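Local coordinates for protein type 6 secretion amidase effector 2 (Salmonella typhi, PDB 6WIN) that probably hydrolyses amide bonds of cell-wall peptidoglycan as an antibacterial toxin delivered by a type 6 secretion system, at residues 86-91 against 100-105; 37-42 against 56-61. One frame throughout, in Å; residues are numbered along the deposited sequence.

Contact 2 (37-42 against 56-61) closes before contact 1 (86-91 against 100-105) opens, so the two follow in series along the chain. Their centres lie about 17 Å apart, on opposite sides of the chain's centre, yet both belong to one antiparallel sheet. Contact 1 pairs edge strand 101-106 with its neighbour 84-89. Contact 2 brings the other edge strand, 40-44, and the residue before it against 56-59 and the residues just after it, with strand 129-133 between the two in the sheet. The contacts touch where V87 CG1 packs on I57 CD1 at 3.8 Å. Residues at the ends of both contacts pack on helix 23-30.

Contact 1 (86-91 against 100-105); sequences WVMDQW and VSKRYI
V100 CG1 lies 4.0 Å from CG of M88, a selenomethionine, while V100 CG2 is near OE1 of Q90, whose NE2 bonds to Q22 O. S101 is the backbone partner of D89, but D89 N to S101 O and S101 N to D89 O are both 3.3 Å, long and weak.

K102 comes next: the selenomethionine chain of M88, bent at its second and third torsions, lays CE against CG of K102 at 3.6 Å.

At R103 the backbone bonds shorten: V87 N donates to R103 O at 3.0 Å, and the reverse bond is similar. With CG set between its own N and carbonyl carbon (chi1 71°), the otherwise straight arginine chain brings NE to D89 OD2 at 2.7 Å. The N-H...O bond of this salt bridge is nearly straight and meets the syn lone pair of D89 OD2; carboxylate and guanidinium planes are only 14° apart. W91 CZ3 comes obliquely to R103 NE at 3.6 Å.

Y104 then lies on W86: its CB sits 3.8 Å from the centroid of the six-membered ring, 7° off the ring normal, a CH-pi contact over the face. The two aromatic systems themselves meet obliquely. I105 ends the series with CD1 3.8 Å from V87 CG2; the same methyl lies over one guanidinium face of R103.

Strands 84-89 and 101-106 thus form an antiparallel beta hairpin at the sheet edge, non-hydrogen-bonded pairs (W86-Y104, M88-K102) taking turns with hydrogen-bonded ones (V87-R103, D89-S101). H73 NE2 also bonds D89 OD2, K97 NZ forms a salt bridge with D89 OD1, and N124 OD1 and S123 O accept from NH1 and NH2 of R103. This polar network probably fixes the D89 carboxylate in rotation and positions it relative to H73.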
ATOM      1  N   TRP A  86       3.256  -8.374  -5.689  1.00 21.09           N
ATOM      2  CA  TRP A  86       2.439  -9.132  -4.751  1.00 20.97           C
ATOM      3  C   TRP A  86       2.394  -8.381  -3.422  1.00 17.67           C
ATOM      4  O   TRP A  86       3.442  -8.007  -2.894  1.00 17.51           O
ATOM      5  CB  TRP A  86       3.020 -10.530  -4.552  1.00 21.31           C
ATOM      6  CG  TRP A  86       2.687 -11.490  -5.649  1.00 18.99           C
ATOM      7  CD1 TRP A  86       3.476 -11.833  -6.712  1.00 22.65           C
ATOM      8  CD2 TRP A  86       1.481 -12.241  -5.784  1.00 18.08           C
ATOM      9  NE1 TRP A  86       2.832 -12.757  -7.498  1.00 23.17           N
ATOM     10  CE2 TRP A  86       1.603 -13.022  -6.953  1.00 19.97           C
ATOM     11  CE3 TRP A  86       0.308 -12.338  -5.026  1.00 22.00           C
ATOM     12  CZ2 TRP A  86       0.593 -13.880  -7.387  1.00 18.95           C
ATOM     13  CZ3 TRP A  86      -0.697 -13.196  -5.461  1.00 23.95           C
ATOM     14  CH2 TRP A  86      -0.544 -13.954  -6.628  1.00 19.40           C
ATOM     15  N   VAL A  87       1.184  -8.135  -2.902  1.00 17.62           N
ATOM     16  CA  VAL A  87       1.006  -7.466  -1.617  1.00 17.35           C
ATOM     17  C   VAL A  87       0.164  -8.341  -0.692  1.00 22.10           C
ATOM     18  O   VAL A  87      -0.515  -9.273  -1.122  1.00 17.24           O
ATOM     19  CB  VAL A  87       0.350  -6.070  -1.756  1.00 20.44           C
ATOM     20  CG1 VAL A  87       1.088  -5.213  -2.792  1.00 14.38           C
ATOM     21  CG2 VAL A  87      -1.134  -6.203  -2.099  1.00 17.41           C
HETATM   22  N   MSE A  88       0.219  -8.020   0.597  1.00 17.32           N
HETATM   23  CA  MSE A  88      -0.668  -8.577   1.619  1.00 14.39           C
HETATM   24  C   MSE A  88      -1.606  -7.478   2.138  1.00 17.94           C
HETATM   25  O   MSE A  88      -1.133  -6.424   2.614  1.00 20.80           O
HETATM   26  CB  MSE A  88       0.173  -9.178   2.755  1.00 16.29           C
HETATM   27  CG  MSE A  88      -0.600  -9.908   3.853  1.00 14.97           C
HETATM   28 SE   MSE A  88      -1.238 -11.638   3.217  1.00 19.49          SE
HETATM   29  CE  MSE A  88       0.508 -12.687   3.130  1.00  8.56           C
ATOM     30  N   ASP A  89      -2.922  -7.675   2.028  1.00 14.96           N
ATOM     31  CA  ASP A  89      -3.838  -6.594   2.373  1.00 13.94           C
ATOM     32  C   ASP A  89      -5.177  -7.135   2.862  1.00 19.62           C
ATOM     33  O   ASP A  89      -5.368  -8.341   3.051  1.00 20.83           O
ATOM     34  CB  ASP A  89      -4.016  -5.617   1.194  1.00 15.34           C
ATOM     35  CG  ASP A  89      -4.557  -6.277  -0.083  1.00 22.32           C
ATOM     36  OD1 ASP A  89      -4.903  -7.475  -0.077  1.00 19.09           O
ATOM     37  OD2 ASP A  89      -4.638  -5.561  -1.110  1.00 22.62           O
ATOM     38  N   GLN A  90      -6.097  -6.208   3.105  1.00 17.51           N
ATOM     39  CA  GLN A  90      -7.478  -6.516   3.429  1.00 16.69           C
ATOM     40  C   GLN A  90      -8.319  -5.327   2.991  1.00 18.65           C
ATOM     41  O   GLN A  90      -7.795  -4.248   2.709  1.00 17.39           O
ATOM     42  CB  GLN A  90      -7.669  -6.785   4.933  1.00 19.70           C
ATOM     43  CG  GLN A  90      -7.866  -5.500   5.745  1.00 17.96           C
ATOM     44  CD  GLN A  90      -8.063  -5.737   7.235  1.00 21.82           C
ATOM     45  OE1 GLN A  90      -7.977  -6.866   7.721  1.00 21.23           O
ATOM     46  NE2 GLN A  90      -8.328  -4.660   7.972  1.00 19.80           N
ATOM     47  N   TRP A  91      -9.632  -5.529   2.937  1.00 16.86           N
ATOM     48  CA  TRP A  91     -10.584  -4.423   2.868  1.00 19.08           C
ATOM     49  C   TRP A  91     -11.945  -4.945   3.325  1.00 24.68           C
ATOM     50  O   TRP A  91     -12.088  -6.108   3.718  1.00 25.33           O
ATOM     51  CB  TRP A  91     -10.619  -3.761   1.478  1.00 17.05           C
ATOM     52  CG  TRP A  91     -10.980  -4.632   0.290  1.00 18.41           C
ATOM     53  CD1 TRP A  91     -12.230  -4.833  -0.227  1.00 21.64           C
ATOM     54  CD2 TRP A  91     -10.077  -5.376  -0.544  1.00 17.04           C
ATOM     55  NE1 TRP A  91     -12.163  -5.671  -1.322  1.00 21.20           N
ATOM     56  CE2 TRP A  91     -10.854  -6.018  -1.536  1.00 18.41           C
ATOM     57  CE3 TRP A  91      -8.689  -5.564  -0.549  1.00 19.04           C
ATOM     58  CZ2 TRP A  91     -10.288  -6.837  -2.523  1.00 21.24           C
ATOM     59  CZ3 TRP A  91      -8.129  -6.385  -1.534  1.00 18.21           C
ATOM     60  CH2 TRP A  91      -8.930  -7.007  -2.505  1.00 16.76           C
ATOM     61  N   VAL A 100      -7.426 -11.840   5.475  1.00 17.13           N
ATOM     62  CA  VAL A 100      -6.186 -11.210   5.039  1.00 23.45           C
ATOM     63  C   VAL A 100      -5.497 -12.161   4.076  1.00 21.31           C
ATOM     64  O   VAL A 100      -5.365 -13.358   4.364  1.00 15.93           O
ATOM     65  CB  VAL A 100      -5.310 -10.870   6.260  1.00 18.28           C
ATOM     66  CG1 VAL A 100      -4.032 -10.158   5.844  1.00 17.55           C
ATOM     67  CG2 VAL A 100      -6.099 -10.002   7.223  1.00 17.21           C
ATOM     68  N   SER A 101      -5.100 -11.658   2.904  1.00 18.88           N
ATOM     69  CA  SER A 101      -4.574 -12.563   1.885  1.00 20.24           C
ATOM     70  C   SER A 101      -3.755 -11.807   0.851  1.00 19.59           C
ATOM     71  O   SER A 101      -3.853 -10.586   0.728  1.00 18.25           O
ATOM     72  CB  SER A 101      -5.696 -13.331   1.178  1.00 19.19           C
ATOM     73  OG  SER A 101      -6.639 -12.448   0.612  1.00 20.15           O
ATOM     74  N   LYS A 102      -2.976 -12.574   0.082  1.00 21.52           N
ATOM     75  CA  LYS A 102      -2.119 -12.027  -0.965  1.00 21.94           C
ATOM     76  C   LYS A 102      -2.896 -11.776  -2.245  1.00 22.07           C
ATOM     77  O   LYS A 102      -3.810 -12.530  -2.595  1.00 18.09           O
ATOM     78  CB  LYS A 102      -0.979 -12.976  -1.321  1.00 23.17           C
ATOM     79  CG  LYS A 102      -0.385 -13.775  -0.213  1.00 24.22           C
ATOM     80  CD  LYS A 102       0.660 -14.683  -0.817  1.00 22.76           C
ATOM     81  CE  LYS A 102       1.458 -15.384   0.241  1.00 21.61           C
ATOM     82  NZ  LYS A 102       2.519 -16.212  -0.400  1.00 26.65           N
ATOM     83  N   ARG A 103      -2.481 -10.739  -2.978  1.00 22.79           N
ATOM     84  CA  ARG A 103      -3.009 -10.524  -4.316  1.00 19.58           C
ATOM     85  C   ARG A 103      -1.947  -9.857  -5.184  1.00 23.67           C
ATOM     86  O   ARG A 103      -1.004  -9.230  -4.691  1.00 21.06           O
ATOM     87  CB  ARG A 103      -4.303  -9.696  -4.297  1.00 22.65           C
ATOM     88  CG  ARG A 103      -4.117  -8.219  -3.936  1.00 18.85           C
ATOM     89  CD  ARG A 103      -5.437  -7.466  -4.080  1.00 21.31           C
ATOM     90  NE  ARG A 103      -5.312  -6.060  -3.704  1.00 20.74           N
ATOM     91  CZ  ARG A 103      -5.466  -5.037  -4.538  1.00 20.23           C
ATOM     92  NH1 ARG A 103      -5.755  -5.253  -5.815  1.00 19.57           N
ATOM     93  NH2 ARG A 103      -5.337  -3.791  -4.088  1.00 17.06           N
ATOM     94  N   TYR A 104      -2.123 -10.013  -6.496  1.00 20.29           N
ATOM     95  CA  TYR A 104      -1.191  -9.539  -7.507  1.00 17.09           C
ATOM     96  C   TYR A 104      -1.719  -8.230  -8.063  1.00 23.08           C
ATOM     97  O   TYR A 104      -2.849  -8.181  -8.566  1.00 15.83           O
ATOM     98  CB  TYR A 104      -1.064 -10.565  -8.628  1.00 21.39           C
ATOM     99  CG  TYR A 104       0.035 -10.355  -9.655  1.00 15.13           C
ATOM    100  CD1 TYR A 104       1.361 -10.300  -9.274  1.00 17.49           C
ATOM    101  CD2 TYR A 104      -0.260 -10.307 -11.014  1.00 16.94           C
ATOM    102  CE1 TYR A 104       2.366 -10.151 -10.202  1.00 21.26           C
ATOM    103  CE2 TYR A 104       0.743 -10.169 -11.962  1.00 16.67           C
ATOM    104  CZ  TYR A 104       2.050 -10.096 -11.545  1.00 19.75           C
ATOM    105  OH  TYR A 104       3.057  -9.964 -12.451  1.00 21.18           O
ATOM    106  N   ILE A 105      -0.908  -7.178  -7.964  1.00 18.35           N
ATOM    107  CA  ILE A 105      -1.228  -5.863  -8.497  1.00 21.76           C
ATOM    108  C   ILE A 105      -0.329  -5.643  -9.706  1.00 20.17           C
ATOM    109  O   ILE A 105       0.900  -5.611  -9.573  1.00 20.06           O
ATOM    110  CB  ILE A 105      -1.037  -4.767  -7.437  1.00 21.38           C
ATOM    111  CG1 ILE A 105      -1.834  -5.114  -6.173  1.00 19.09           C
ATOM    112  CG2 ILE A 105      -1.421  -3.397  -7.992  1.00 16.94           C
ATOM    113  CD1 ILE A 105      -1.897  -3.977  -5.142  1.00 17.65           C
TER

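Contact 2 (37-42 against 56-61); sequences STWQQG and VIATFV
Q41 lies along F60, and its side chain runs past the phenylalanine side chain in the opposite direction, from the ring toward F60 CB. The start is set by the backbone: Q41 CA stands 3.6 Å from the centroid of the F60 ring, 17° off the normal, a CH-pi contact over one face. CB follows at 3.5 Å from F60 CD1. CG, anti to the backbone N (chi1 177°), carries the extended chain on toward CB of F60. Q41 CD reaches F60 CB at 3.5 Å, and OE1 remains near it while accepting from G63 N. At the tip, Q41 NE2 donates to a water 3.1 Å away, which in turn donates to F60 O at 2.8 Å, so the amide is bound to this segment through solvent.

W39 meets the ring from another direction, CB at the F60 edge with 3.8 Å to CZ. Its indole extends inward to A58, W39 CZ3 lying 3.7 Å from A58 CB. No direct hydrogen bond joins the segments; strand 129-133 lies between their strands. W39, touching V24, packs between helix 23-30 and the antiparallel sheet; a helix packed on such a sheet is consistent with the papain-like fold of peptidoglycan amidases.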
ATOM      1  N   SER A  37      -3.338  10.276   6.812  1.00 26.59           N
ATOM      2  CA  SER A  37      -3.219  11.700   6.521  1.00 25.20           C
ATOM      3  C   SER A  37      -1.847  12.262   6.862  1.00 27.76           C
ATOM      4  O   SER A  37      -1.499  13.345   6.375  1.00 21.77           O
ATOM      5  CB  SER A  37      -4.288  12.474   7.297  1.00 27.54           C
ATOM      6  OG  SER A  37      -4.231  12.146   8.672  1.00 36.55           O
ATOM      7  N   THR A  38      -1.065  11.569   7.697  1.00 24.82           N
ATOM      8  CA  THR A  38       0.260  12.048   8.084  1.00 25.18           C
ATOM      9  C   THR A  38       1.380  11.481   7.220  1.00 19.33           C
ATOM     10  O   THR A  38       2.526  11.913   7.367  1.00 22.30           O
ATOM     11  CB  THR A  38       0.548  11.706   9.554  1.00 23.38           C
ATOM     12  OG1 THR A  38       0.689  10.283   9.697  1.00 22.55           O
ATOM     13  CG2 THR A  38      -0.595  12.196  10.452  1.00 22.62           C
ATOM     14  N   TRP A  39       1.081  10.528   6.339  1.00 20.64           N
ATOM     15  CA  TRP A  39       2.124   9.828   5.602  1.00 14.83           C
ATOM     16  C   TRP A  39       2.750  10.738   4.545  1.00 20.29           C
ATOM     17  O   TRP A  39       2.093  11.620   3.982  1.00 18.67           O
ATOM     18  CB  TRP A  39       1.560   8.566   4.935  1.00 16.87           C
ATOM     19  CG  TRP A  39       1.082   7.505   5.906  1.00 17.12           C
ATOM     20  CD1 TRP A  39       1.272   7.488   7.259  1.00 14.95           C
ATOM     21  CD2 TRP A  39       0.328   6.328   5.592  1.00 16.55           C
ATOM     22  NE1 TRP A  39       0.686   6.369   7.805  1.00 17.11           N
ATOM     23  CE2 TRP A  39       0.094   5.645   6.804  1.00 15.57           C
ATOM     24  CE3 TRP A  39      -0.188   5.792   4.401  1.00 15.71           C
ATOM     25  CZ2 TRP A  39      -0.621   4.441   6.860  1.00 15.99           C
ATOM     26  CZ3 TRP A  39      -0.895   4.606   4.457  1.00 15.42           C
ATOM     27  CH2 TRP A  39      -1.105   3.941   5.681  1.00 17.13           C
ATOM     28  N   GLN A  40       4.038  10.515   4.291  1.00 17.59           N
ATOM     29  CA  GLN A  40       4.767  11.142   3.195  1.00 18.70           C
ATOM     30  C   GLN A  40       5.136  10.088   2.159  1.00 20.20           C
ATOM     31  O   GLN A  40       5.552   8.976   2.505  1.00 18.86           O
ATOM     32  CB  GLN A  40       6.037  11.843   3.693  1.00 18.64           C
ATOM     33  CG  GLN A  40       6.764  12.644   2.621  1.00 22.40           C
ATOM     34  CD  GLN A  40       6.361  14.108   2.605  1.00 29.30           C
ATOM     35  OE1 GLN A  40       6.806  14.900   3.450  1.00 32.72           O
ATOM     36  NE2 GLN A  40       5.515  14.481   1.644  1.00 27.34           N
ATOM     37  N   GLN A  41       4.982  10.448   0.889  1.00 16.56           N
ATOM     38  CA  GLN A  41       5.321   9.556  -0.213  1.00 16.62           C
ATOM     39  C   GLN A  41       6.815   9.228  -0.237  1.00 18.29           C
ATOM     40  O   GLN A  41       7.655  10.122  -0.372  1.00 20.45           O
ATOM     41  CB  GLN A  41       4.899  10.218  -1.526  1.00 15.93           C
ATOM     42  CG  GLN A  41       5.252   9.430  -2.757  1.00 16.88           C
ATOM     43  CD  GLN A  41       4.598   9.982  -3.994  1.00 17.73           C
ATOM     44  OE1 GLN A  41       3.865  10.981  -3.947  1.00 18.56           O
ATOM     45  NE2 GLN A  41       4.851   9.339  -5.115  1.00 17.31           N
ATOM     46  N   GLY A  42       7.150   7.944  -0.142  1.00 17.73           N
ATOM     47  CA  GLY A  42       8.525   7.490  -0.247  1.00 16.30           C
ATOM     48  C   GLY A  42       8.885   6.997  -1.639  1.00 20.71           C
ATOM     49  O   GLY A  42       8.295   7.401  -2.648  1.00 19.44           O
ATOM     50  N   VAL A  56       5.843  -1.456   4.510  1.00 13.03           N
ATOM     51  CA  VAL A  56       4.525  -0.851   4.385  1.00 13.19           C
ATOM     52  C   VAL A  56       4.508   0.060   3.165  1.00 18.94           C
ATOM     53  O   VAL A  56       5.353   0.954   3.036  1.00 19.10           O
ATOM     54  CB  VAL A  56       4.163  -0.071   5.652  1.00 17.21           C
ATOM     55  CG1 VAL A  56       2.880   0.695   5.427  1.00 14.43           C
ATOM     56  CG2 VAL A  56       4.063  -1.020   6.876  1.00 12.68           C
ATOM     57  N   ILE A  57       3.541  -0.160   2.265  1.00 15.43           N
ATOM     58  CA  ILE A  57       3.408   0.618   1.042  1.00 15.60           C
ATOM     59  C   ILE A  57       1.971   1.114   0.903  1.00 17.71           C
ATOM     60  O   ILE A  57       1.055   0.633   1.571  1.00 15.22           O
ATOM     61  CB  ILE A  57       3.840  -0.199  -0.192  1.00 15.08           C
ATOM     62  CG1 ILE A  57       2.906  -1.405  -0.400  1.00 19.13           C
ATOM     63  CG2 ILE A  57       5.277  -0.679  -0.006  1.00 17.33           C
ATOM     64  CD1 ILE A  57       3.213  -2.205  -1.680  1.00 17.28           C
ATOM     65  N   ALA A  58       1.779   2.096   0.024  1.00 18.13           N
ATOM     66  CA  ALA A  58       0.462   2.698  -0.143  1.00 18.23           C
ATOM     67  C   ALA A  58       0.391   3.438  -1.472  1.00 18.62           C
ATOM     68  O   ALA A  58       1.411   3.776  -2.070  1.00 17.69           O
ATOM     69  CB  ALA A  58       0.140   3.666   1.000  1.00 18.17           C
ATOM     70  N   THR A  59      -0.837   3.695  -1.914  1.00 18.89           N
ATOM     71  CA  THR A  59      -1.086   4.612  -3.020  1.00 17.96           C
ATOM     72  C   THR A  59      -0.800   6.047  -2.582  1.00 16.66           C
ATOM     73  O   THR A  59      -1.302   6.495  -1.548  1.00 15.18           O
ATOM     74  CB  THR A  59      -2.542   4.510  -3.468  1.00 23.56           C
ATOM     75  OG1 THR A  59      -3.386   4.840  -2.352  1.00 18.48           O
ATOM     76  CG2 THR A  59      -2.882   3.094  -3.963  1.00 13.30           C
ATOM     77  N   PHE A  60      -0.023   6.781  -3.378  1.00 16.59           N
ATOM     78  CA  PHE A  60       0.307   8.170  -3.073  1.00 16.76           C
ATOM     79  C   PHE A  60       0.078   9.062  -4.283  1.00 19.22           C
ATOM     80  O   PHE A  60       0.404   8.689  -5.413  1.00 17.96           O
ATOM     81  CB  PHE A  60       1.766   8.336  -2.635  1.00 18.95           C
ATOM     82  CG  PHE A  60       2.016   7.986  -1.202  1.00 19.75           C
ATOM     83  CD1 PHE A  60       1.895   8.948  -0.206  1.00 18.12           C
ATOM     84  CD2 PHE A  60       2.404   6.705  -0.850  1.00 14.85           C
ATOM     85  CE1 PHE A  60       2.144   8.639   1.108  1.00 17.41           C
ATOM     86  CE2 PHE A  60       2.652   6.388   0.463  1.00 15.12           C
ATOM     87  CZ  PHE A  60       2.523   7.366   1.448  1.00 19.11           C
ATOM     88  N   VAL A  61      -0.443  10.257  -4.026  1.00 23.79           N
ATOM     89  CA  VAL A  61      -0.705  11.257  -5.052  1.00 21.94           C
ATOM     90  C   VAL A  61      -0.173  12.590  -4.548  1.00 20.77           C
ATOM     91  O   VAL A  61      -0.547  13.033  -3.456  1.00 20.79           O
ATOM     92  CB  VAL A  61      -2.205  11.371  -5.371  1.00 22.15           C
ATOM     93  CG1 VAL A  61      -2.488  12.659  -6.114  1.00 22.12           C
ATOM     94  CG2 VAL A  61      -2.703  10.138  -6.134  1.00 21.63           C
TER
HETATM   95  O   HOH W   1       2.426   9.571  -7.055  1.00 19.23           O